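Local coordinates for sensor protein (Vibrio parahaemolyticus, PDB 3I9Y) that forms the sensor domain of TorS, a TMAO-responsive histidine kinase that probably passes phosphate from ATP to a protein histidine, at residues 24-29 with 36-41; 178-183 with 231-236. One frame throughout, in Å; residues are numbered along the deposited sequence.

Interaction 1: residues 24-29 with 36-41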
loop_
_atom_site.group_PDB
_atom_site.type_symbol
_atom_site.label_atom_id
_atom_site.label_comp_id
_atom_site.label_asym_id
_atom_site.label_seq_id
_atom_site.Cartn_x
_atom_site.Cartn_y
_atom_site.Cartn_z
ATOM N N GLN A 24 9.919 10.163 -4.271
ATOM C CA GLN A 24 9.699 10.048 -2.850
ATOM C C GLN A 24 8.491 10.870 -2.488
ATOM O O GLN A 24 7.740 10.366 -1.679
ATOM C CB GLN A 24 10.900 10.449 -1.965
ATOM C CG GLN A 24 12.105 9.876 -2.503
ATOM C CD GLN A 24 13.394 10.354 -1.726
ATOM O OE1 GLN A 24 14.226 9.489 -1.348
ATOM N NE2 GLN A 24 13.557 11.717 -1.483
ATOM N N MET A 25 8.260 12.031 -3.147
ATOM C CA MET A 25 7.085 12.768 -2.864
ATOM C C MET A 25 5.809 11.896 -3.179
ATOM O O MET A 25 4.761 11.856 -2.421
ATOM C CB MET A 25 6.989 14.009 -3.668
ATOM C CG MET A 25 7.827 15.158 -3.211
ATOM S SD MET A 25 7.765 15.627 -1.355
ATOM C CE MET A 25 5.984 15.909 -1.201
ATOM N N LEU A 26 5.861 11.254 -4.325
ATOM C CA LEU A 26 4.775 10.464 -4.762
ATOM C C LEU A 26 4.586 9.355 -3.800
ATOM O O LEU A 26 3.446 9.077 -3.424
ATOM C CB LEU A 26 4.974 9.828 -6.161
ATOM C CG LEU A 26 3.940 8.813 -6.627
ATOM C CD1 LEU A 26 2.616 9.593 -7.177
ATOM C CD2 LEU A 26 4.556 8.096 -8.057
ATOM N N SER A 27 5.612 8.647 -3.396
ATOM C CA SER A 27 5.329 7.548 -2.510
ATOM C C SER A 27 4.943 8.051 -1.027
ATOM O O SER A 27 4.540 7.271 -0.303
ATOM C CB SER A 27 6.491 6.592 -2.441
ATOM O OG SER A 27 7.213 7.075 -1.317
ATOM N N ASN A 28 5.035 9.303 -0.621
ATOM C CA ASN A 28 4.606 9.722 0.667
ATOM C C ASN A 28 3.275 10.424 0.582
ATOM O O ASN A 28 2.829 10.989 1.614
ATOM C CB ASN A 28 5.525 10.701 1.270
ATOM C CG ASN A 28 6.820 10.020 1.714
ATOM O OD1 ASN A 28 6.842 8.730 1.949
ATOM N ND2 ASN A 28 7.906 10.797 1.814
ATOM N N ALA A 29 2.654 10.391 -0.618
ATOM C CA ALA A 29 1.371 11.073 -0.754
ATOM C C ALA A 29 0.317 10.331 0.149
ATOM O O ALA A 29 0.216 9.137 0.151
ATOM C CB ALA A 29 0.804 11.009 -2.227
ATOM N N LYS A 36 -2.068 13.120 -7.006
ATOM C CA LYS A 36 -2.138 13.713 -8.367
ATOM C C LYS A 36 -1.166 14.847 -8.569
ATOM O O LYS A 36 -0.666 15.040 -9.700
ATOM C CB LYS A 36 -3.539 14.319 -8.637
ATOM C CG LYS A 36 -4.575 13.162 -8.723
ATOM C CD LYS A 36 -5.755 13.649 -9.594
ATOM C CE LYS A 36 -6.638 12.544 -10.019
ATOM N NZ LYS A 36 -7.955 12.847 -9.156
ATOM N N GLU A 37 -0.978 15.666 -7.532
ATOM C CA GLU A 37 -0.049 16.774 -7.637
ATOM C C GLU A 37 1.337 16.175 -7.726
ATOM O O GLU A 37 2.043 16.610 -8.649
ATOM C CB GLU A 37 -0.198 17.782 -6.486
ATOM C CG GLU A 37 0.993 18.854 -6.244
ATOM C CD GLU A 37 1.218 19.873 -7.431
ATOM O OE1 GLU A 37 0.225 20.118 -8.131
ATOM O OE2 GLU A 37 2.381 20.404 -7.670
ATOM N N ALA A 38 1.781 15.192 -6.897
ATOM C CA ALA A 38 3.158 14.672 -7.110
ATOM C C ALA A 38 3.269 14.006 -8.553
ATOM O O ALA A 38 4.312 14.117 -9.265
ATOM C CB ALA A 38 3.603 13.599 -6.054
ATOM N N GLY A 39 2.152 13.478 -9.061
ATOM C CA GLY A 39 2.311 12.756 -10.319
ATOM C C GLY A 39 2.455 13.767 -11.442
ATOM O O GLY A 39 3.062 13.453 -12.482
ATOM N N ARG A 40 1.825 14.898 -11.302
ATOM C CA ARG A 40 1.833 15.964 -12.333
ATOM C C ARG A 40 3.320 16.504 -12.235
ATOM O O ARG A 40 4.018 16.704 -13.276
ATOM C CB ARG A 40 0.960 17.135 -11.965
ATOM C CG ARG A 40 1.060 18.365 -12.943
ATOM C CD ARG A 40 0.176 19.638 -12.424
ATOM N NE ARG A 40 0.809 20.231 -11.219
ATOM C CZ ARG A 40 1.994 20.813 -11.317
ATOM N NH1 ARG A 40 2.589 20.824 -12.528
ATOM N NH2 ARG A 40 2.581 21.410 -10.289
ATOM N N VAL A 41 3.835 16.752 -11.026
ATOM C CA VAL A 41 5.147 17.234 -11.170
ATOM C C VAL A 41 6.245 16.220 -11.838
ATOM O O VAL A 41 7.129 16.677 -12.585
ATOM C CB VAL A 41 5.713 17.971 -9.996
ATOM C CG1 VAL A 41 4.667 18.965 -9.369
ATOM C CG2 VAL A 41 6.434 17.260 -9.199
#

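Interaction 2: residues 178-183 with 231-236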
loop_
_atom_site.group_PDB
_atom_site.type_symbol
_atom_site.label_atom_id
_atom_site.label_comp_id
_atom_site.label_asym_id
_atom_site.label_seq_id
_atom_site.Cartn_x
_atom_site.Cartn_y
_atom_site.Cartn_z
ATOM N N GLU A 178 -7.664 -3.799 15.300
ATOM C CA GLU A 178 -6.853 -2.561 15.351
ATOM C C GLU A 178 -5.375 -2.949 15.231
ATOM O O GLU A 178 -4.583 -2.233 14.551
ATOM C CB GLU A 178 -7.027 -1.801 16.779
ATOM C CG GLU A 178 -8.528 -1.386 16.845
ATOM C CD GLU A 178 -8.867 -0.113 16.082
ATOM O OE1 GLU A 178 -7.967 0.427 15.415
ATOM O OE2 GLU A 178 -10.050 0.315 16.195
ATOM N N GLU A 179 -4.933 -4.094 15.841
ATOM C CA GLU A 179 -3.506 -4.366 15.783
ATOM C C GLU A 179 -3.108 -4.800 14.292
ATOM O O GLU A 179 -2.035 -4.422 13.759
ATOM C CB GLU A 179 -3.210 -5.591 16.660
ATOM C CG GLU A 179 -1.802 -5.921 16.372
ATOM C CD GLU A 179 -1.193 -6.927 17.285
ATOM O OE1 GLU A 179 -1.925 -7.870 17.644
ATOM O OE2 GLU A 179 0.096 -6.833 17.597
ATOM N N ALA A 180 -3.932 -5.715 13.708
ATOM C CA ALA A 180 -3.704 -6.236 12.405
ATOM C C ALA A 180 -3.492 -5.107 11.343
ATOM O O ALA A 180 -2.535 -5.251 10.596
ATOM C CB ALA A 180 -4.816 -7.177 11.896
ATOM N N ARG A 181 -4.175 -3.929 11.376
ATOM C CA ARG A 181 -3.962 -3.043 10.258
ATOM C C ARG A 181 -2.706 -2.256 10.455
ATOM O O ARG A 181 -2.384 -1.392 9.615
ATOM C CB ARG A 181 -5.158 -2.170 10.129
ATOM C CG ARG A 181 -5.101 -1.300 11.286
ATOM C CD ARG A 181 -6.394 -0.821 11.767
ATOM N NE ARG A 181 -6.798 0.396 11.164
ATOM C CZ ARG A 181 -7.523 1.394 11.618
ATOM N NH1 ARG A 181 -8.054 1.652 12.771
ATOM N NH2 ARG A 181 -8.226 2.042 10.597
ATOM N N THR A 182 -1.937 -2.510 11.547
ATOM C CA THR A 182 -0.702 -1.702 11.735
ATOM C C THR A 182 0.472 -2.655 11.513
ATOM O O THR A 182 1.548 -2.229 11.557
ATOM C CB THR A 182 -0.437 -1.187 13.180
ATOM O OG1 THR A 182 -0.208 -2.333 14.043
ATOM C CG2 THR A 182 -1.618 -0.311 13.711
ATOM N N LEU A 183 0.264 -3.881 11.262
ATOM C CA LEU A 183 1.418 -4.780 11.158
ATOM C C LEU A 183 2.104 -4.671 9.780
ATOM O O LEU A 183 1.436 -4.474 8.697
ATOM C CB LEU A 183 0.981 -6.281 11.290
ATOM C CG LEU A 183 0.261 -6.765 12.588
ATOM C CD1 LEU A 183 -0.078 -8.324 12.591
ATOM C CD2 LEU A 183 1.344 -6.460 13.785
ATOM N N VAL A 231 -12.993 -10.731 5.305
ATOM C CA VAL A 231 -12.276 -10.479 3.971
ATOM C C VAL A 231 -11.287 -9.330 4.231
ATOM O O VAL A 231 -10.329 -9.204 3.470
ATOM C CB VAL A 231 -13.142 -9.921 2.753
ATOM C CG1 VAL A 231 -14.451 -10.640 2.662
ATOM C CG2 VAL A 231 -13.695 -8.613 3.106
ATOM N N VAL A 232 -11.425 -8.500 5.299
ATOM C CA VAL A 232 -10.383 -7.381 5.503
ATOM C C VAL A 232 -8.945 -7.979 5.680
ATOM O O VAL A 232 -7.938 -7.383 5.326
ATOM C CB VAL A 232 -10.776 -6.549 6.672
ATOM C CG1 VAL A 232 -10.421 -7.290 7.991
ATOM C CG2 VAL A 232 -9.985 -5.252 6.671
ATOM N N PHE A 233 -8.776 -9.206 6.231
ATOM C CA PHE A 233 -7.466 -9.730 6.399
ATOM C C PHE A 233 -6.903 -10.112 4.946
ATOM O O PHE A 233 -5.676 -10.056 4.756
ATOM C CB PHE A 233 -7.518 -11.055 7.266
ATOM C CG PHE A 233 -7.747 -10.753 8.737
ATOM C CD1 PHE A 233 -6.700 -10.278 9.537
ATOM C CD2 PHE A 233 -9.054 -10.902 9.233
ATOM C CE1 PHE A 233 -6.977 -9.968 10.818
ATOM C CE2 PHE A 233 -9.360 -10.580 10.540
ATOM C CZ PHE A 233 -8.349 -10.115 11.358
ATOM N N THR A 234 -7.729 -10.452 3.950
ATOM C CA THR A 234 -7.019 -10.763 2.725
ATOM C C THR A 234 -6.711 -9.420 2.111
ATOM O O THR A 234 -5.773 -9.377 1.380
ATOM C CB THR A 234 -7.802 -11.560 1.713
ATOM O OG1 THR A 234 -8.869 -10.727 1.330
ATOM C CG2 THR A 234 -8.564 -12.742 2.383
ATOM N N ILE A 235 -7.349 -8.280 2.466
ATOM C CA ILE A 235 -6.958 -6.950 1.842
ATOM C C ILE A 235 -5.652 -6.482 2.535
ATOM O O ILE A 235 -4.716 -5.916 1.901
ATOM C CB ILE A 235 -8.064 -5.909 1.987
ATOM C CG1 ILE A 235 -9.368 -6.504 1.302
ATOM C CG2 ILE A 235 -7.592 -4.662 1.205
ATOM C CD1 ILE A 235 -10.636 -5.574 1.573
ATOM N N LEU A 236 -5.498 -6.858 3.831
ATOM C CA LEU A 236 -4.244 -6.517 4.551
ATOM C C LEU A 236 -3.073 -7.268 3.897
ATOM O O LEU A 236 -1.909 -6.675 3.814
ATOM C CB LEU A 236 -4.265 -6.854 6.070
ATOM C CG LEU A 236 -5.173 -5.797 6.754
ATOM C CD1 LEU A 236 -5.425 -6.429 8.245
ATOM C CD2 LEU A 236 -4.437 -4.459 7.015
#

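Interaction 1: residues 24-29 with 36-41
The methyl group of Ala38 presses against the last turn of helix 5-27, reaching the main chain itself between Met25 and Leu26. Ala38 CB lies 3.6 Å from Leu26 CA and 4.0 Å from Met25 C, and the CB atoms of both residues also touch it, Leu26 CB at 4.0 Å. Because the side chain here is a single methyl, the two backbones come close, with 5.1 Å between Leu26 CA and Ala38 CA. Leu26 holds CG anti to its backbone N (chi1 172°), which carries the isobutyl group past the methyl, and Leu26 CD1 ends 4.3 Å from Gly39 N. The same leucine also touches Leu83 and Val87 of helix 63-114. This is the turn end of an antiparallel helical hairpin, helices 5-27 and 32-58, in one of the two stacked four-helix bundles of the domain. Toward solvent the contact thins out. Met25 contributes little beyond its CB: CG, beside the backbone N (chi1 -78°), already turns off from Ala38, and the bent chain beyond it keeps the thioether clear of segment 36-41. On the exposed flank of helix 32-58 Arg40 grips Glu37 side-on, NE to OE1 and NH2 to OE2, the latter 2.8 Å long but bent to 134° at the hydrogen; NH1 of the same arginine forms a salt bridge with Glu44.

Interaction 2: residues 178-183 with 231-236
Leu236 reaches across to the end of helix 158-180 with both arms of its fork, one on Ala180 and the other on Arg181. Its CB points toward that helix end, and CG, set beside the backbone N (chi1 -74°), carries the branch point forward without itself making a close contact. From there CD1 settles 3.8 Å from Ala180 CB and 3.9 Å from the carbonyl carbon of the same residue, while CD2 lies 3.6 Å from Arg181 CA and 3.9 Å from Arg181 CB. One turn earlier Phe233 brings CE1 obliquely to within 3.7 Å of the same alanine methyl, and its ring also meets Phe196 of helix 186-208. The contact thus joins two helices of one of the domain's stacked four-helix bundles where helix 158-180 gives way to a type I turn from Ala180 to Leu183. Arg181 offers only its root to Leu236: its chain, bent at chi3, leads away, and NH1 bonds Glu178 OE1 at 2.9 Å, the oxygen lying in the guanidinium plane. Through NH2 the same arginine forms a salt bridge with Asp98 of helix 63-114.

How the interactions relate
From the N terminus, helix 5-27 runs into a short turn and helix 32-58 comes back against it; interaction 1 closes this local loop, with six residues between its segments. The chain then follows the long helix 63-114 and, past an unmodelled stretch, helix 158-180. Interaction 2 closes a much wider loop, holding helices 186-208 and 213-228 before helix 232-267 returns to the end of helix 158-180. The two loops follow in series, neither enclosing nor crossing the other. The centres of interactions 1 and 2 are 25 Å apart, and the nearest atoms of interactions 1 and 2 are about 14 Å apart, without touching. Helix 63-114 borders both, so the long helix spans the distance between them.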